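PDB 5CXW: penicillin-binding protein 1A from Mycobacterium tuberculosis, which builds the mycobacterial cell wall, polymerising glycan strands and, through the penicillin-sensitive transpeptidase domain present here, cross-linking the peptides of peptidoglycan. Local coordinates for residues V64-P69 with V74-G79; A217-A222 with S314-V319; V233-S238 with L244-T249. One frame throughout, in Å; residues are numbered along the deposited sequence.

Contact 1 (V64-P69 with V74-G79)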
loop_
_atom_site.group_PDB
_atom_site.type_symbol
_atom_site.label_atom_id
_atom_site.label_comp_id
_atom_site.label_asym_id
_atom_site.label_seq_id
_atom_site.Cartn_x
_atom_site.Cartn_y
_atom_site.Cartn_z
ATOM N N VAL A 64 -4.156 -9.223 -1.148
ATOM C CA VAL A 64 -2.917 -9.092 -0.377
ATOM C C VAL A 64 -1.734 -9.177 -1.328
ATOM O O VAL A 64 -1.648 -10.088 -2.154
ATOM C CB VAL A 64 -2.752 -10.240 0.626
ATOM C CG1 VAL A 64 -1.528 -10.035 1.505
ATOM C CG2 VAL A 64 -3.982 -10.403 1.513
ATOM N N VAL A 65 -0.831 -8.222 -1.258
ATOM C CA VAL A 65 0.432 -8.285 -1.997
ATOM C C VAL A 65 1.587 -7.969 -1.062
ATOM O O VAL A 65 1.528 -6.973 -0.326
ATOM C CB VAL A 65 0.440 -7.291 -3.168
ATOM C CG1 VAL A 65 1.763 -7.418 -3.947
ATOM C CG2 VAL A 65 -0.725 -7.572 -4.079
ATOM N N SER A 66 2.611 -8.850 -1.049
ATOM C CA SER A 66 3.783 -8.651 -0.262
ATOM C C SER A 66 4.990 -8.574 -1.193
ATOM O O SER A 66 5.162 -9.502 -2.062
ATOM C CB SER A 66 3.993 -9.830 0.681
ATOM O OG SER A 66 2.902 -9.978 1.596
ATOM N N ILE A 67 5.798 -7.533 -1.015
ATOM C CA ILE A 67 6.978 -7.286 -1.835
ATOM C C ILE A 67 8.237 -7.164 -0.974
ATOM O O ILE A 67 8.217 -6.564 0.121
ATOM C CB ILE A 67 6.758 -5.995 -2.636
ATOM C CG1 ILE A 67 5.752 -6.315 -3.777
ATOM C CG2 ILE A 67 8.053 -5.487 -3.271
ATOM C CD1 ILE A 67 5.248 -5.133 -4.520
ATOM N N ASP A 68 9.320 -7.770 -1.454
ATOM C CA ASP A 68 10.645 -7.645 -0.873
ATOM C C ASP A 68 11.255 -6.269 -1.205
ATOM O O ASP A 68 11.579 -5.995 -2.361
ATOM C CB ASP A 68 11.518 -8.767 -1.412
ATOM C CG ASP A 68 12.891 -8.824 -0.772
ATOM O OD1 ASP A 68 13.297 -7.879 -0.067
ATOM O OD2 ASP A 68 13.546 -9.885 -1.020
ATOM N N PRO A 69 11.410 -5.369 -0.205
ATOM C CA PRO A 69 11.989 -4.078 -0.508
ATOM C C PRO A 69 13.422 -4.092 -1.036
ATOM O O PRO A 69 13.901 -3.092 -1.623
ATOM C CB PRO A 69 11.930 -3.338 0.867
ATOM C CG PRO A 69 10.811 -4.030 1.611
ATOM C CD PRO A 69 11.087 -5.470 1.232
ATOM N N VAL A 74 7.981 -10.097 -5.797
ATOM C CA VAL A 74 6.697 -10.385 -5.213
ATOM C C VAL A 74 6.764 -11.706 -4.450
ATOM O O VAL A 74 6.934 -12.803 -5.033
ATOM C CB VAL A 74 5.555 -10.367 -6.244
ATOM C CG1 VAL A 74 4.216 -10.765 -5.515
ATOM C CG2 VAL A 74 5.447 -9.055 -6.980
ATOM N N ARG A 75 6.609 -11.615 -3.132
ATOM C CA ARG A 75 6.699 -12.750 -2.236
ATOM C C ARG A 75 5.382 -13.430 -1.928
ATOM O O ARG A 75 5.359 -14.628 -1.567
ATOM C CB ARG A 75 7.364 -12.370 -0.920
ATOM C CG ARG A 75 8.757 -11.801 -1.087
ATOM C CD ARG A 75 9.645 -12.802 -1.805
ATOM N NE ARG A 75 11.049 -12.374 -1.767
ATOM C CZ ARG A 75 11.981 -12.746 -2.676
ATOM N NH1 ARG A 75 11.700 -13.579 -3.690
ATOM N NH2 ARG A 75 13.242 -12.295 -2.561
ATOM N N ALA A 76 4.294 -12.662 -1.933
ATOM C CA ALA A 76 2.981 -13.209 -1.695
ATOM C C ALA A 76 1.996 -12.390 -2.515
ATOM O O ALA A 76 2.141 -11.190 -2.644
ATOM C CB ALA A 76 2.601 -13.117 -0.224
ATOM N N TYR A 77 0.995 -13.058 -3.035
ATOM C CA TYR A 77 0.034 -12.433 -3.958
ATOM C C TYR A 77 -1.271 -13.220 -3.926
ATOM O O TYR A 77 -1.337 -14.392 -4.397
ATOM C CB TYR A 77 0.609 -12.447 -5.389
ATOM C CG TYR A 77 -0.171 -11.666 -6.421
ATOM C CD1 TYR A 77 0.068 -10.317 -6.611
ATOM C CD2 TYR A 77 -1.169 -12.277 -7.200
ATOM C CE1 TYR A 77 -0.610 -9.584 -7.559
ATOM C CE2 TYR A 77 -1.849 -11.558 -8.148
ATOM C CZ TYR A 77 -1.556 -10.204 -8.324
ATOM O OH TYR A 77 -2.229 -9.524 -9.258
ATOM N N TYR A 78 -2.284 -12.581 -3.327
ATOM C CA TYR A 78 -3.596 -13.093 -3.266
ATOM C C TYR A 78 -4.500 -12.073 -3.943
ATOM O O TYR A 78 -4.715 -10.972 -3.403
ATOM C CB TYR A 78 -4.018 -13.318 -1.801
ATOM C CG TYR A 78 -5.452 -13.864 -1.734
ATOM C CD1 TYR A 78 -5.733 -15.223 -1.850
ATOM C CD2 TYR A 78 -6.527 -12.993 -1.646
ATOM C CE1 TYR A 78 -7.054 -15.693 -1.819
ATOM C CE2 TYR A 78 -7.818 -13.440 -1.619
ATOM C CZ TYR A 78 -8.085 -14.783 -1.710
ATOM O OH TYR A 78 -9.416 -15.179 -1.687
ATOM N N GLY A 79 -5.052 -12.417 -5.091
ATOM C CA GLY A 79 -6.054 -11.538 -5.742
ATOM C C GLY A 79 -7.471 -12.078 -5.739
ATOM O O GLY A 79 -8.367 -11.443 -6.282
HETATM O O HOH W 1 11.850 -11.923 0.890
#
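Val64 and Tyr78 grip each other through both of their backbone hydrogen bonds. Val64 N gives to Tyr78 O at 2.9 Å. Tyr78 N returns a nearly straight bond to Val64 O (2.8 Å, 176°). Next along, Ser66 N gives a bond to Ala76 O, and the Ser66 side chain lies against the methyl of Ala76, OG to CB 3.6 Å; its hydroxyl is hydrogen-bonded to Thr317. On the face of Val65, Ile67, Val74 and Tyr77 the contact is apolar: Val65 CG2 meets Tyr77 CD1 obliquely at 3.8 Å, side chains running the same way, while Tyr77 and Phe232 form an edge-to-face ring pair. The strands form an antiparallel hairpin at one edge of the five-stranded sheet of the transpeptidase domain, interrupted by a classic beta bulge in which Arg75 and Ala76 both face Ser66. Ser66 O therefore takes two N-H groups from the same side of its plane, Arg75 N at 2.8 Å and Ala76 N at 3.3 Å. Beyond the bulge the contact loosens and reaches water, Arg75 being partly exposed, Asp68 buried. A kink at chi2 of Arg75 (-58°) lays its chain alongside Asp68, and OD2 offers its anti lone pair to Arg75 NH2, a salt bridge of 2.9 Å with the two planes 45° apart. A water accepts from Arg75 NE at 2.8 Å and donates weakly to Asp68 OD2.

Contact 2 (A217-A222 with S314-V319)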
loop_
_atom_site.group_PDB
_atom_site.type_symbol
_atom_site.label_atom_id
_atom_site.label_comp_id
_atom_site.label_asym_id
_atom_site.label_seq_id
_atom_site.Cartn_x
_atom_site.Cartn_y
_atom_site.Cartn_z
ATOM N N ALA A 217 5.015 0.880 -3.492
ATOM C CA ALA A 217 5.384 2.202 -3.019
ATOM C C ALA A 217 5.862 2.202 -1.558
ATOM O O ALA A 217 6.830 2.895 -1.201
ATOM C CB ALA A 217 4.228 3.215 -3.233
ATOM N N TYR A 218 5.187 1.451 -0.718
ATOM C CA TYR A 218 5.600 1.315 0.699
ATOM C C TYR A 218 6.942 0.525 0.795
ATOM O O TYR A 218 7.803 0.830 1.638
ATOM C CB TYR A 218 4.524 0.683 1.531
ATOM C CG TYR A 218 3.429 1.577 2.033
ATOM C CD1 TYR A 218 2.768 2.488 1.185
ATOM C CD2 TYR A 218 2.988 1.508 3.360
ATOM C CE1 TYR A 218 1.720 3.277 1.658
ATOM C CE2 TYR A 218 1.929 2.233 3.812
ATOM C CZ TYR A 218 1.290 3.119 2.965
ATOM O OH TYR A 218 0.210 3.906 3.413
ATOM N N ALA A 219 7.186 -0.402 -0.166
ATOM C CA ALA A 219 8.510 -1.077 -0.250
ATOM C C ALA A 219 9.627 -0.050 -0.479
ATOM O O ALA A 219 10.701 -0.139 0.104
ATOM C CB ALA A 219 8.485 -2.186 -1.276
ATOM N N THR A 220 9.366 0.973 -1.290
ATOM C CA THR A 220 10.350 1.995 -1.542
ATOM C C THR A 220 10.688 2.732 -0.244
ATOM O O THR A 220 11.868 3.050 0.032
ATOM C CB THR A 220 9.827 2.956 -2.636
ATOM O OG1 THR A 220 9.649 2.220 -3.851
ATOM C CG2 THR A 220 10.751 4.123 -2.891
ATOM N N LEU A 221 9.651 3.011 0.549
ATOM C CA LEU A 221 9.866 3.593 1.870
ATOM C C LEU A 221 10.709 2.672 2.769
ATOM O O LEU A 221 11.666 3.138 3.421
ATOM C CB LEU A 221 8.553 3.982 2.527
ATOM C CG LEU A 221 7.736 5.065 1.838
ATOM C CD1 LEU A 221 6.363 5.136 2.484
ATOM C CD2 LEU A 221 8.459 6.393 1.916
ATOM N N ALA A 222 10.356 1.391 2.758
ATOM C CA ALA A 222 11.029 0.357 3.583
ATOM C C ALA A 222 12.503 0.240 3.218
ATOM O O ALA A 222 13.356 -0.061 4.070
ATOM C CB ALA A 222 10.334 -0.980 3.420
ATOM N N SER A 314 12.366 -5.759 5.364
ATOM C CA SER A 314 12.468 -6.965 4.543
ATOM C C SER A 314 11.144 -7.410 3.894
ATOM O O SER A 314 11.154 -8.344 3.130
ATOM C CB SER A 314 13.092 -8.080 5.371
ATOM O OG SER A 314 14.469 -7.771 5.637
ATOM N N LEU A 315 10.022 -6.738 4.167
ATOM C CA LEU A 315 8.750 -7.115 3.589
ATOM C C LEU A 315 7.739 -6.004 3.708
ATOM O O LEU A 315 7.557 -5.430 4.763
ATOM C CB LEU A 315 8.185 -8.411 4.184
ATOM C CG LEU A 315 7.141 -9.092 3.300
ATOM C CD1 LEU A 315 7.757 -9.652 2.017
ATOM C CD2 LEU A 315 6.573 -10.242 4.125
ATOM N N SER A 316 7.125 -5.670 2.568
ATOM C CA SER A 316 6.053 -4.674 2.516
ATOM C C SER A 316 4.795 -5.306 2.051
ATOM O O SER A 316 4.760 -5.916 0.973
ATOM C CB SER A 316 6.423 -3.547 1.526
ATOM O OG SER A 316 5.304 -2.639 1.417
ATOM N N THR A 317 3.744 -5.209 2.862
ATOM C CA THR A 317 2.489 -5.882 2.560
ATOM C C THR A 317 1.312 -4.877 2.574
ATOM O O THR A 317 1.142 -4.087 3.522
ATOM C CB THR A 317 2.201 -7.029 3.551
ATOM O OG1 THR A 317 3.266 -8.002 3.485
ATOM C CG2 THR A 317 0.867 -7.734 3.200
ATOM N N ALA A 318 0.525 -4.919 1.496
ATOM C CA ALA A 318 -0.686 -4.162 1.378
ATOM C C ALA A 318 -1.895 -5.127 1.411
ATOM O O ALA A 318 -1.899 -6.157 0.757
ATOM C CB ALA A 318 -0.713 -3.406 0.051
ATOM N N VAL A 319 -2.924 -4.732 2.154
ATOM C CA VAL A 319 -4.166 -5.488 2.238
ATOM C C VAL A 319 -5.326 -4.536 2.043
ATOM O O VAL A 319 -5.439 -3.509 2.709
ATOM C CB VAL A 319 -4.366 -6.124 3.610
ATOM C CG1 VAL A 319 -5.671 -6.909 3.670
ATOM C CG2 VAL A 319 -3.146 -7.035 3.989
#
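Ser316 meets Tyr218 and Ala219 by van der Waals contact, and the area shared between helix 211-222 and strand 315-323 here is small. Ser316 CB packs on Ala219, 3.7 Å from both its CA and its CB. The strand thus comes up against the helix through one short side chain, leaving the two backbones close, with the CA atoms of Ala219 and Ser316 5.2 Å apart.

The polar side-chain atom here is Ser316 OG. It sits 3.4 Å from Tyr218 CB and 3.3 Å from Ala219 N, but the angle at that N-H is too poor for a hydrogen bond. The hydroxyl is hydrogen-bonded instead to the carbonyl of Ala215, one turn earlier in the same helix. A chi1 of 175°, OG anti to the Ser316 N, points the hydroxyl at the helix backbone, where the Ala215 carbonyl satisfies it despite its burial.

The aromatic end of Tyr218 leaves the strand segment. Its ring packs on Val101 and Phe102 of helix 100-109 and on Val309 of strand 303-312, and its OH is hydrogen-bonded to Ser98 O, next to the probable acyl-ester nucleophile Ser97. The Tyr218 side chain is about 8 Å from that of Ser97 and about 9 Å from the bound penicillin V-derived ligand. A helix packed on a central antiparallel sheet, its tyrosine reaching the start of what is probably the SxxK helix, is consistent with the penicillin-binding transpeptidase fold, related to the beta-lactamases.

Contact 3 (V233-S238 with L244-T249)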
loop_
_atom_site.group_PDB
_atom_site.type_symbol
_atom_site.label_atom_id
_atom_site.label_comp_id
_atom_site.label_asym_id
_atom_site.label_seq_id
_atom_site.Cartn_x
_atom_site.Cartn_y
_atom_site.Cartn_z
ATOM N N VAL A 233 8.970 -12.905 -11.775
ATOM C CA VAL A 233 9.862 -13.892 -12.400
ATOM C C VAL A 233 11.274 -13.676 -11.867
ATOM O O VAL A 233 11.868 -12.594 -11.998
ATOM C CB VAL A 233 9.858 -13.784 -13.907
ATOM C CG1 VAL A 233 10.940 -14.711 -14.474
ATOM C CG2 VAL A 233 8.470 -14.116 -14.510
ATOM N N GLN A 234 11.798 -14.740 -11.252
ATOM C CA GLN A 234 13.144 -14.816 -10.704
ATOM C C GLN A 234 14.141 -15.380 -11.712
ATOM O O GLN A 234 15.266 -14.893 -11.819
ATOM C CB GLN A 234 13.143 -15.680 -9.444
ATOM C CG GLN A 234 14.487 -15.867 -8.748
ATOM C CD GLN A 234 15.061 -14.532 -8.293
ATOM O OE1 GLN A 234 14.328 -13.608 -7.860
ATOM N NE2 GLN A 234 16.358 -14.402 -8.396
ATOM N N LYS A 235 13.742 -16.404 -12.451
ATOM C CA LYS A 235 14.714 -17.074 -13.347
ATOM C C LYS A 235 13.944 -17.799 -14.421
ATOM O O LYS A 235 12.794 -18.228 -14.214
ATOM C CB LYS A 235 15.597 -18.019 -12.546
ATOM C CG LYS A 235 16.730 -18.645 -13.357
ATOM C CD LYS A 235 17.685 -19.403 -12.436
ATOM C CE LYS A 235 18.849 -20.037 -13.153
ATOM N NZ LYS A 235 19.550 -20.990 -12.253
ATOM N N VAL A 236 14.539 -17.877 -15.619
ATOM C CA VAL A 236 13.915 -18.627 -16.719
ATOM C C VAL A 236 15.013 -19.439 -17.395
ATOM O O VAL A 236 16.057 -18.881 -17.720
ATOM C CB VAL A 236 13.317 -17.673 -17.771
ATOM C CG1 VAL A 236 12.622 -18.468 -18.878
ATOM C CG2 VAL A 236 12.292 -16.736 -17.123
ATOM N N VAL A 237 14.743 -20.744 -17.553
ATOM C CA VAL A 237 15.734 -21.656 -18.198
ATOM C C VAL A 237 14.945 -22.390 -19.255
ATOM O O VAL A 237 13.784 -22.826 -19.002
ATOM C CB VAL A 237 16.325 -22.650 -17.203
ATOM C CG1 VAL A 237 17.414 -23.519 -17.873
ATOM C CG2 VAL A 237 16.933 -21.936 -16.008
ATOM N N SER A 238 15.582 -22.608 -20.408
ATOM C CA SER A 238 14.905 -23.378 -21.432
ATOM C C SER A 238 14.658 -24.818 -20.999
ATOM O O SER A 238 15.309 -25.369 -20.125
ATOM C CB SER A 238 15.694 -23.350 -22.748
ATOM O OG SER A 238 16.748 -24.273 -22.670
ATOM N N LEU A 244 18.024 -18.287 -19.681
ATOM C CA LEU A 244 17.547 -17.189 -20.519
ATOM C C LEU A 244 17.370 -15.875 -19.756
ATOM O O LEU A 244 17.313 -14.807 -20.377
ATOM C CB LEU A 244 16.207 -17.546 -21.110
ATOM C CG LEU A 244 16.164 -18.793 -21.965
ATOM C CD1 LEU A 244 14.755 -18.933 -22.495
ATOM C CD2 LEU A 244 17.147 -18.642 -23.088
ATOM N N PHE A 245 17.161 -15.968 -18.446
ATOM C CA PHE A 245 16.956 -14.782 -17.612
ATOM C C PHE A 245 17.239 -15.184 -16.175
ATOM O O PHE A 245 16.820 -16.266 -15.734
ATOM C CB PHE A 245 15.538 -14.257 -17.726
ATOM C CG PHE A 245 15.214 -13.167 -16.709
ATOM C CD1 PHE A 245 15.675 -11.854 -16.907
ATOM C CD2 PHE A 245 14.501 -13.471 -15.517
ATOM C CE1 PHE A 245 15.401 -10.866 -15.947
ATOM C CE2 PHE A 245 14.214 -12.480 -14.568
ATOM C CZ PHE A 245 14.667 -11.177 -14.796
ATOM N N ASP A 246 17.933 -14.327 -15.447
ATOM C CA ASP A 246 18.140 -14.567 -14.015
ATOM C C ASP A 246 18.162 -13.226 -13.327
ATOM O O ASP A 246 19.074 -12.445 -13.575
ATOM C CB ASP A 246 19.476 -15.293 -13.782
ATOM C CG ASP A 246 19.623 -15.821 -12.354
ATOM O OD1 ASP A 246 19.018 -15.271 -11.414
ATOM O OD2 ASP A 246 20.311 -16.824 -12.186
ATOM N N ALA A 247 17.174 -12.948 -12.477
ATOM C CA ALA A 247 17.159 -11.691 -11.713
ATOM C C ALA A 247 18.328 -11.544 -10.746
ATOM O O ALA A 247 18.618 -10.453 -10.342
ATOM C CB ALA A 247 15.844 -11.501 -10.969
ATOM N N SER A 248 19.013 -12.622 -10.372
ATOM C CA SER A 248 20.113 -12.509 -9.422
ATOM C C SER A 248 21.441 -12.081 -10.062
ATOM O O SER A 248 22.441 -12.060 -9.354
ATOM C CB SER A 248 20.333 -13.840 -8.696
ATOM O OG SER A 248 21.085 -14.740 -9.505
ATOM N N THR A 249 21.487 -11.777 -11.368
ATOM C CA THR A 249 22.767 -11.399 -12.044
ATOM C C THR A 249 22.634 -10.097 -12.840
ATOM O O THR A 249 21.512 -9.630 -13.073
ATOM C CB THR A 249 23.236 -12.504 -12.994
ATOM O OG1 THR A 249 22.194 -12.802 -13.926
ATOM C CG2 THR A 249 23.607 -13.769 -12.234
HETATM O O HOH W 2 17.822 -16.571 -9.327
#
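This is a surface contact within a beta hairpin, strands 233-237 and 243-246 of a small three-stranded antiparallel sheet set well away from the catalytic core and packed on helix 2-19. The strands run at 150° to each other, and a classic beta bulge distorts their pairing: Leu244 and Phe245 both face Val236, whose carbonyl O accepts from Leu244 N at 2.8 Å and from Phe245 N at 3.2 Å. Val236 N returns a bond to Phe245 O, and Ala247 N closes the ladder on Gln234 O at 2.8 Å.

Phe245 fills the side of the hairpin next to helix 2-19. Its CB lies against the Val236 side chain. Val233 O lies at the ring edge, 3.5 Å from Phe245 CE2, while Val233 CG1 packs on CD2 at 3.9 Å, the side chains crossing at a slant. Leu15 and Leu18 of that helix pack on Val233 and Phe245 respectively.

The reverse side is polar. The straight Lys235 chain passes over the Asp246 carboxylate, CD to OD2 3.7 Å, but NZ stays 4.2 Å from OD2, too far for a salt bridge. Bent at chi2 (61°), the Gln234 side chain brings NE2 near the turn of residues 246-249, and a water bridges it to Asp246 OD1. That oxygen also takes Ser248 N in an Asx turn and Ser248 OG at 2.9 Å, both from the same side above the carboxylate plane.

How the contacts relate
Contacts 1 and 2 are neighbours, their centres 9 Å apart. They share the five-stranded sheet, in which strands 60-67 and 315-323 lie side by side, and are joined directly by side-chain and backbone bonds between these strands; Ile67 N, for one, is hydrogen-bonded to Ser316 O. Contact 1 forms the edge hairpin and contact 2 lays helix 211-222 on the same sheet, toward the active site. Contact 3 sits apart in the small sheet, its centre 19 Å from contact 1 and 24 Å from contact 2. Along the chain contact 1 closes first; contact 3 then falls between the two segments of contact 2, a local hairpin carried as an outlying excursion from the transpeptidase core.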